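Local coordinates for DUF115 domain-containing protein (PDB 5MU5) that probably transfers sugars to flagellin, as a Maf-type glycosyltransferase involved in the formation of bacterial flagella, at residues T70-A73 / D77-I80; S385-G390 / I480-P485; G461-E466 / D494-E499. All coordinates share one frame; numbering follows the deposited sequence.

Contact 1 (T70-A73 / D77-I80)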
loop_
_atom_site.group_PDB
_atom_site.type_symbol
_atom_site.label_atom_id
_atom_site.label_comp_id
_atom_site.label_asym_id
_atom_site.label_seq_id
_atom_site.Cartn_x
_atom_site.Cartn_y
_atom_site.Cartn_z
ATOM N N THR A 70 26.350 -12.075 -19.993
ATOM C CA THR A 70 26.803 -11.293 -21.142
ATOM C C THR A 70 25.751 -11.188 -22.251
ATOM O O THR A 70 25.522 -10.119 -22.801
ATOM C CB THR A 70 28.053 -11.946 -21.736
ATOM O OG1 THR A 70 29.078 -11.939 -20.745
ATOM C CG2 THR A 70 28.520 -11.214 -22.992
ATOM N N ARG A 71 25.122 -12.309 -22.570
ATOM C CA ARG A 71 24.156 -12.399 -23.675
ATOM C C ARG A 71 22.811 -11.692 -23.406
ATOM O O ARG A 71 22.125 -11.311 -24.347
ATOM C CB ARG A 71 23.920 -13.896 -23.989
ATOM C CG ARG A 71 22.793 -14.220 -24.947
ATOM C CD ARG A 71 22.475 -15.715 -25.029
ATOM N NE ARG A 71 21.712 -16.263 -23.889
ATOM C CZ ARG A 71 20.377 -16.167 -23.709
ATOM N NH1 ARG A 71 19.597 -15.486 -24.570
ATOM N NH2 ARG A 71 19.809 -16.743 -22.637
ATOM N N THR A 72 22.437 -11.512 -22.137
ATOM C CA THR A 72 21.111 -10.990 -21.784
ATOM C C THR A 72 21.053 -9.509 -21.399
ATOM O O THR A 72 20.081 -9.055 -20.791
ATOM C CB THR A 72 20.482 -11.821 -20.640
ATOM O OG1 THR A 72 21.382 -11.908 -19.522
ATOM C CG2 THR A 72 20.163 -13.190 -21.121
ATOM N N ALA A 73 22.062 -8.751 -21.789
ATOM C CA ALA A 73 22.151 -7.334 -21.416
ATOM C C ALA A 73 21.006 -6.463 -21.913
ATOM O O ALA A 73 20.650 -5.494 -21.246
ATOM C CB ALA A 73 23.466 -6.745 -21.920
ATOM N N ASP A 77 13.048 -9.832 -22.418
ATOM C CA ASP A 77 12.555 -11.021 -21.692
ATOM C C ASP A 77 13.033 -11.057 -20.248
ATOM O O ASP A 77 12.327 -11.537 -19.376
ATOM C CB ASP A 77 13.017 -12.334 -22.337
ATOM C CG ASP A 77 12.369 -12.624 -23.693
ATOM O OD1 ASP A 77 11.513 -11.850 -24.197
ATOM O OD2 ASP A 77 12.746 -13.672 -24.264
ATOM N N HIS A 78 14.243 -10.557 -20.018
ATOM C CA HIS A 78 14.903 -10.599 -18.704
ATOM C C HIS A 78 14.840 -9.245 -17.964
ATOM O O HIS A 78 15.767 -8.868 -17.250
ATOM C CB HIS A 78 16.364 -11.032 -18.924
ATOM C CG HIS A 78 16.503 -12.172 -19.892
ATOM N ND1 HIS A 78 16.039 -13.442 -19.614
ATOM C CD2 HIS A 78 17.001 -12.219 -21.153
ATOM C CE1 HIS A 78 16.268 -14.227 -20.651
ATOM N NE2 HIS A 78 16.853 -13.511 -21.596
ATOM N N ARG A 79 13.733 -8.535 -18.164
ATOM C CA ARG A 79 13.517 -7.200 -17.649
ATOM C C ARG A 79 12.057 -6.997 -17.286
ATOM O O ARG A 79 11.177 -7.629 -17.866
ATOM C CB ARG A 79 13.824 -6.182 -18.754
ATOM C CG ARG A 79 15.255 -6.171 -19.252
ATOM C CD ARG A 79 16.136 -5.375 -18.322
ATOM N NE ARG A 79 17.495 -5.307 -18.827
ATOM C CZ ARG A 79 18.453 -4.552 -18.306
ATOM N NH1 ARG A 79 18.209 -3.765 -17.287
ATOM N NH2 ARG A 79 19.654 -4.553 -18.826
ATOM N N ILE A 80 11.809 -6.094 -16.347
ATOM C CA ILE A 80 10.469 -5.581 -16.118
ATOM C C ILE A 80 10.231 -4.543 -17.222
ATOM O O ILE A 80 11.109 -3.732 -17.494
ATOM C CB ILE A 80 10.357 -4.897 -14.736
ATOM C CG1 ILE A 80 10.613 -5.893 -13.593
ATOM C CG2 ILE A 80 9.012 -4.226 -14.547
ATOM C CD1 ILE A 80 9.678 -7.080 -13.537
HETATM O O HOH W 1 18.072 -7.222 -20.737
#

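Contact 2 (S385-G390 / I480-P485)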
loop_
_atom_site.group_PDB
_atom_site.type_symbol
_atom_site.label_atom_id
_atom_site.label_comp_id
_atom_site.label_asym_id
_atom_site.label_seq_id
_atom_site.Cartn_x
_atom_site.Cartn_y
_atom_site.Cartn_z
ATOM N N SER A 385 -7.329 5.946 16.067
ATOM C CA SER A 385 -7.483 5.430 14.707
ATOM C C SER A 385 -7.903 3.979 14.772
ATOM O O SER A 385 -7.938 3.379 15.847
ATOM C CB SER A 385 -6.187 5.550 13.890
ATOM O OG SER A 385 -5.116 4.972 14.586
ATOM N N LEU A 386 -8.256 3.452 13.608
ATOM C CA LEU A 386 -8.594 2.066 13.445
ATOM C C LEU A 386 -7.695 1.457 12.377
ATOM O O LEU A 386 -7.280 2.142 11.442
ATOM C CB LEU A 386 -10.051 1.928 13.015
ATOM C CG LEU A 386 -11.086 2.446 14.003
ATOM C CD1 LEU A 386 -12.446 2.395 13.352
ATOM C CD2 LEU A 386 -11.083 1.657 15.307
ATOM N N ASP A 387 -7.380 0.180 12.575
ATOM C CA ASP A 387 -6.726 -0.664 11.597
ATOM C C ASP A 387 -7.816 -1.432 10.867
ATOM O O ASP A 387 -8.873 -1.735 11.451
ATOM C CB ASP A 387 -5.839 -1.695 12.290
ATOM C CG ASP A 387 -4.635 -1.082 12.956
ATOM O OD1 ASP A 387 -4.183 -0.005 12.506
ATOM O OD2 ASP A 387 -4.130 -1.690 13.930
ATOM N N ASP A 388 -7.545 -1.776 9.609
ATOM C CA ASP A 388 -8.472 -2.546 8.793
ATOM C C ASP A 388 -9.850 -1.901 8.757
ATOM O O ASP A 388 -10.860 -2.592 8.736
ATOM C CB ASP A 388 -8.545 -4.012 9.274
ATOM C CG ASP A 388 -7.213 -4.772 9.083
ATOM O OD1 ASP A 388 -6.634 -4.713 7.962
ATOM O OD2 ASP A 388 -6.753 -5.442 10.046
ATOM N N SER A 389 -9.887 -0.571 8.750
ATOM C CA SER A 389 -11.155 0.146 8.654
ATOM C C SER A 389 -11.650 0.130 7.223
ATOM O O SER A 389 -12.822 0.447 6.988
ATOM C CB SER A 389 -11.077 1.591 9.184
ATOM O OG SER A 389 -10.254 2.410 8.393
ATOM N N GLY A 390 -10.761 -0.235 6.288
ATOM C CA GLY A 390 -11.100 -0.397 4.862
ATOM C C GLY A 390 -10.894 -1.839 4.431
ATOM O O GLY A 390 -10.434 -2.661 5.240
ATOM N N ILE A 480 -10.896 -9.661 12.891
ATOM C CA ILE A 480 -11.544 -10.526 13.861
ATOM C C ILE A 480 -10.521 -11.436 14.522
ATOM O O ILE A 480 -10.520 -11.591 15.750
ATOM C CB ILE A 480 -12.711 -11.294 13.241
ATOM C CG1 ILE A 480 -13.858 -10.308 12.951
ATOM C CG2 ILE A 480 -13.218 -12.346 14.199
ATOM C CD1 ILE A 480 -14.920 -10.829 12.008
ATOM N N GLY A 481 -9.632 -12.011 13.713
ATOM C CA GLY A 481 -8.545 -12.836 14.223
ATOM C C GLY A 481 -7.670 -12.185 15.287
ATOM O O GLY A 481 -7.277 -12.829 16.229
ATOM N N ARG A 482 -7.388 -10.903 15.162
ATOM C CA ARG A 482 -6.576 -10.208 16.167
ATOM C C ARG A 482 -7.231 -10.084 17.560
ATOM O O ARG A 482 -6.549 -9.772 18.526
ATOM C CB ARG A 482 -6.162 -8.841 15.651
ATOM C CG ARG A 482 -5.252 -8.934 14.433
ATOM C CD ARG A 482 -4.909 -7.572 13.855
ATOM N NE ARG A 482 -4.185 -6.772 14.838
ATOM C CZ ARG A 482 -3.959 -5.461 14.749
ATOM N NH1 ARG A 482 -4.403 -4.760 13.706
ATOM N NH2 ARG A 482 -3.286 -4.847 15.724
ATOM N N TYR A 483 -8.532 -10.357 17.678
ATOM C CA TYR A 483 -9.217 -10.281 18.968
ATOM C C TYR A 483 -9.665 -11.631 19.490
ATOM O O TYR A 483 -10.429 -11.713 20.453
ATOM C CB TYR A 483 -10.435 -9.352 18.847
ATOM C CG TYR A 483 -10.113 -7.876 18.680
ATOM C CD1 TYR A 483 -9.842 -7.342 17.431
ATOM C CD2 TYR A 483 -10.084 -7.030 19.767
ATOM C CE1 TYR A 483 -9.555 -5.991 17.267
ATOM C CE2 TYR A 483 -9.827 -5.678 19.625
ATOM C CZ TYR A 483 -9.562 -5.164 18.378
ATOM O OH TYR A 483 -9.300 -3.838 18.236
ATOM N N ARG A 484 -9.250 -12.705 18.835
ATOM C CA ARG A 484 -9.553 -14.041 19.347
ATOM C C ARG A 484 -8.539 -14.358 20.436
ATOM O O ARG A 484 -7.459 -13.782 20.441
ATOM C CB ARG A 484 -9.571 -15.070 18.213
ATOM C CG ARG A 484 -10.766 -14.843 17.297
ATOM C CD ARG A 484 -11.007 -15.997 16.359
ATOM N NE ARG A 484 -11.189 -17.243 17.095
ATOM C CZ ARG A 484 -11.247 -18.449 16.534
ATOM N NH1 ARG A 484 -11.157 -18.597 15.214
ATOM N NH2 ARG A 484 -11.406 -19.517 17.305
ATOM N N PRO A 485 -8.897 -15.213 21.403
ATOM C CA PRO A 485 -10.140 -15.958 21.539
ATOM C C PRO A 485 -11.282 -15.218 22.244
ATOM O O PRO A 485 -12.356 -15.781 22.376
ATOM C CB PRO A 485 -9.703 -17.145 22.390
ATOM C CG PRO A 485 -8.683 -16.543 23.320
ATOM C CD PRO A 485 -8.056 -15.374 22.607
#

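Contact 3 (G461-E466 / D494-E499)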
loop_
_atom_site.group_PDB
_atom_site.type_symbol
_atom_site.label_atom_id
_atom_site.label_comp_id
_atom_site.label_asym_id
_atom_site.label_seq_id
_atom_site.Cartn_x
_atom_site.Cartn_y
_atom_site.Cartn_z
ATOM N N GLY A 461 -21.148 -24.921 -0.227
ATOM C CA GLY A 461 -21.264 -24.674 -1.639
ATOM C C GLY A 461 -20.346 -23.555 -2.110
ATOM O O GLY A 461 -19.291 -23.273 -1.525
ATOM N N VAL A 462 -20.804 -22.885 -3.152
ATOM C CA VAL A 462 -20.002 -21.938 -3.861
ATOM C C VAL A 462 -20.727 -20.618 -4.005
ATOM O O VAL A 462 -21.926 -20.576 -4.274
ATOM C CB VAL A 462 -19.691 -22.550 -5.253
ATOM C CG1 VAL A 462 -19.330 -21.502 -6.279
ATOM C CG2 VAL A 462 -18.593 -23.592 -5.119
ATOM N N VAL A 463 -19.992 -19.535 -3.827
ATOM C CA VAL A 463 -20.529 -18.227 -4.147
ATOM C C VAL A 463 -19.544 -17.542 -5.098
ATOM O O VAL A 463 -18.346 -17.793 -5.046
ATOM C CB VAL A 463 -20.815 -17.348 -2.893
ATOM C CG1 VAL A 463 -21.650 -18.102 -1.866
ATOM C CG2 VAL A 463 -19.544 -16.871 -2.254
ATOM N N TYR A 464 -20.077 -16.725 -5.995
ATOM C CA TYR A 464 -19.284 -15.929 -6.893
ATOM C C TYR A 464 -18.972 -14.551 -6.288
ATOM O O TYR A 464 -19.858 -13.818 -5.834
ATOM C CB TYR A 464 -20.016 -15.783 -8.218
ATOM C CG TYR A 464 -20.038 -17.065 -9.013
ATOM C CD1 TYR A 464 -20.985 -18.036 -8.779
ATOM C CD2 TYR A 464 -19.103 -17.291 -9.997
ATOM C CE1 TYR A 464 -21.003 -19.210 -9.514
ATOM C CE2 TYR A 464 -19.104 -18.458 -10.737
ATOM C CZ TYR A 464 -20.066 -19.406 -10.499
ATOM O OH TYR A 464 -20.056 -20.538 -11.257
ATOM N N SER A 465 -17.710 -14.194 -6.315
ATOM C CA SER A 465 -17.256 -12.996 -5.684
ATOM C C SER A 465 -16.264 -12.252 -6.572
ATOM O O SER A 465 -15.579 -12.853 -7.380
ATOM C CB SER A 465 -16.620 -13.393 -4.359
ATOM O OG SER A 465 -16.247 -12.257 -3.617
ATOM N N GLU A 466 -16.194 -10.941 -6.402
ATOM C CA GLU A 466 -15.294 -10.079 -7.135
ATOM C C GLU A 466 -14.109 -9.777 -6.262
ATOM O O GLU A 466 -14.135 -9.996 -5.045
ATOM C CB GLU A 466 -15.983 -8.754 -7.432
ATOM C CG GLU A 466 -17.295 -8.865 -8.192
ATOM C CD GLU A 466 -18.154 -7.619 -8.033
ATOM O OE1 GLU A 466 -17.585 -6.515 -7.839
ATOM O OE2 GLU A 466 -19.403 -7.733 -8.087
ATOM N N ASP A 494 -25.813 -15.173 3.789
ATOM C CA ASP A 494 -25.710 -16.222 2.796
ATOM C C ASP A 494 -24.755 -15.774 1.689
ATOM O O ASP A 494 -25.174 -15.508 0.573
ATOM C CB ASP A 494 -27.081 -16.606 2.229
ATOM C CG ASP A 494 -27.023 -17.890 1.356
ATOM O OD1 ASP A 494 -26.017 -18.648 1.393
ATOM O OD2 ASP A 494 -27.992 -18.132 0.618
ATOM N N GLY A 495 -23.466 -15.688 2.010
ATOM C CA GLY A 495 -22.454 -15.241 1.046
ATOM C C GLY A 495 -21.193 -16.027 1.261
ATOM O O GLY A 495 -21.269 -17.203 1.604
ATOM N N VAL A 496 -20.037 -15.390 1.069
ATOM C CA VAL A 496 -18.758 -16.075 1.242
ATOM C C VAL A 496 -18.457 -16.451 2.689
ATOM O O VAL A 496 -18.908 -15.795 3.630
ATOM C CB VAL A 496 -17.521 -15.243 0.807
ATOM C CG1 VAL A 496 -17.574 -14.890 -0.652
ATOM C CG2 VAL A 496 -17.335 -14.004 1.680
ATOM N N MET A 497 -17.642 -17.487 2.828
ATOM C CA MET A 497 -17.060 -17.877 4.097
ATOM C C MET A 497 -16.011 -16.817 4.495
ATOM O O MET A 497 -15.134 -16.435 3.704
ATOM C CB MET A 497 -16.369 -19.249 3.941
ATOM C CG MET A 497 -15.776 -19.807 5.231
ATOM S SD MET A 497 -17.044 -20.199 6.468
ATOM C CE MET A 497 -17.478 -21.842 5.860
ATOM N N ILE A 498 -16.114 -16.328 5.720
ATOM C CA ILE A 498 -15.152 -15.390 6.268
ATOM C C ILE A 498 -14.368 -16.108 7.381
ATOM O O ILE A 498 -14.963 -16.714 8.273
ATOM C CB ILE A 498 -15.868 -14.156 6.827
ATOM C CG1 ILE A 498 -16.743 -13.520 5.733
ATOM C CG2 ILE A 498 -14.869 -13.160 7.373
ATOM C CD1 ILE A 498 -17.731 -12.491 6.244
ATOM N N GLU A 499 -13.044 -16.078 7.302
ATOM C CA GLU A 499 -12.196 -16.648 8.354
ATOM C C GLU A 499 -12.520 -16.045 9.715
ATOM O O GLU A 499 -12.885 -14.871 9.822
ATOM C CB GLU A 499 -10.707 -16.335 8.111
ATOM C CG GLU A 499 -10.065 -17.037 6.946
ATOM C CD GLU A 499 -8.598 -16.649 6.772
ATOM O OE1 GLU A 499 -7.795 -16.843 7.714
ATOM O OE2 GLU A 499 -8.232 -16.162 5.682
#

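Contact 1 (T70-A73 / D77-I80)
The apolar part of this contact is a single meeting of T72 with H78. Methyl CG2 of T72 lies obliquely to the imidazole, with T72 CG2 3.3 Å from H78 CD2 and 3.4 Å from H78 NE2, while T72 CB approaches H78 CD2 to 3.5 Å. The methyl takes this place because CG2 stands anti to the carbonyl carbon (OG1 torsion chi1 53°), which turns OG1 elsewhere: that hydroxyl bonds to M68 O, one turn back in the helix, and to R211.

The polar part is carried by R79, whose guanidinium meets the chain just beyond helix 61-71 with its edge. Its NH2 donates to A73 O over 2.8 Å at an N-H...O angle of 154°, with the carbonyl oxygen close to the guanidinium plane. The bend at chi2 (-81°) brings the group to that carbonyl.

A water extends the grip by one residue: it accepts from R79 NE at 2.8 Å and donates to T72 O at 2.7 Å, so one arginine holds two successive carbonyls at the helix exit, A73 O directly and T72 O through the water. R79 is buried, and its charge is met further on by a salt bridge from NH2 to D142, by bonds from NH1 to the carbonyls of W209 and G120, and by a cation-pi contact with W209.

Since H78 also bonds through its backbone to L212, the arrangement is that of a helix C-terminus and the loop after it packed along an outermost strand, 211-214, of the four-stranded parallel sheet in the Maf N-terminal domain.

Contact 2 (S385-G390 / I480-P485)
A surface salt bridge between D387 and R482 joins two neighbouring parts of the alpha/beta fold built on the large mixed sheet: the loop leading into helix 393-404 and the C-terminal part of helix 467-482. The two helices run on to strands 408-412 and 488-491, which are adjacent in that sheet; the helices touch where I480 meets T398, and Y483, just past the helix end, packs on L402. Backbones stay far apart here, D387 CA and R482 CA being 10.6 Å from each other, so the side chains must span the gap. The arginine reaches across on an extended chi2 (176°), and the bend at chi3 turns its guanidinium edge to the acid.

D388 faces the same helix. Its OD1 forms a salt bridge with R478, one turn before R482, whereas its OD2 remains 4.4 Å from R482 NH1, a longer-range attraction that probably adds to the pairing of two acids with two arginines. A 1,2-ethanediol, probably from the crystallisation liquor, lies beside R482.

The cross-contact bond itself is monodentate: R482 NH1 donates to D387 OD2 over 3.1 Å at 167°. OD2 lies nearly in the guanidinium plane, and NH1 meets it on its anti side, 30° out of the carboxylate plane.

Contact 3 (G461-E466 / D494-E499)
V463 and V496 form the tight part of this contact, meeting methyl to methyl: V463 CG2 is 3.2 Å from V496 CG1, closer than usual van der Waals contact between carbons. The two side chains cross at about a right angle, and V463 CG2 also reaches over the backbone, 3.7 Å from V496 CA. The rotation of V463 (chi1 -51°) places CG2 between the backbone N and the carbonyl carbon and leaves CG1 to a second task. That methyl rests against the peptide of G495, with V463 CG1 3.6 Å from G495 O and 3.8 Å from G495 C. With both methyls gone, as in an alanine here, V496 CG1 would probably lose its close partner and a gap would be likely to open beside the G495 carbonyl.

Contact weakens along the strand. S465 CB comes only to 4.1 Å from V496 CG1, and its hydroxyl is engaged elsewhere, bonded to L416 O. V462 and Y464 direct their CB atoms away from residues 494-499 and are partly exposed, so the opposite side of the strand is the more open one; there the Y464 hydroxyl bonds to R454.

The two backbones approach to 6.1 Å between V463 CA and V496 CA, but they share no hydrogen bonds and do not pair as strands. The strand's backbone bonds go instead to its sheet neighbours, V463 with E455 and Y464 with S418, while G495 bonds to N458. V496 also touches R473, and S465 touches L470, both in helix 467-482. This is the packing of a small antiparallel sheet, with 462-465 as its middle strand, whose inner face is covered by a loop linking strands 488-491 and 502-503 of the large mixed sheet.

In the fold
Contact 1 closes first along the chain, in the Maf N-terminal domain beside the four-stranded parallel sheet. Contacts 2 and 3 follow and interleave: residues 385-390 come first, then 461-466, 480-485 and 494-499. These two share helix 467-482, which starts just after the strand of contact 3 and carries R482 of contact 2; their centres are 20 Å apart and their nearest atoms about 5 Å. Contact 1 is remote, its centre 44 Å from contact 2 and 43 Å from contact 3, and lies across the chain's centre from contact 2. Local N-terminal packing is thus separate from a pair linked through helix 467-482, where the small antiparallel sheet lies against elements of the large mixed sheet.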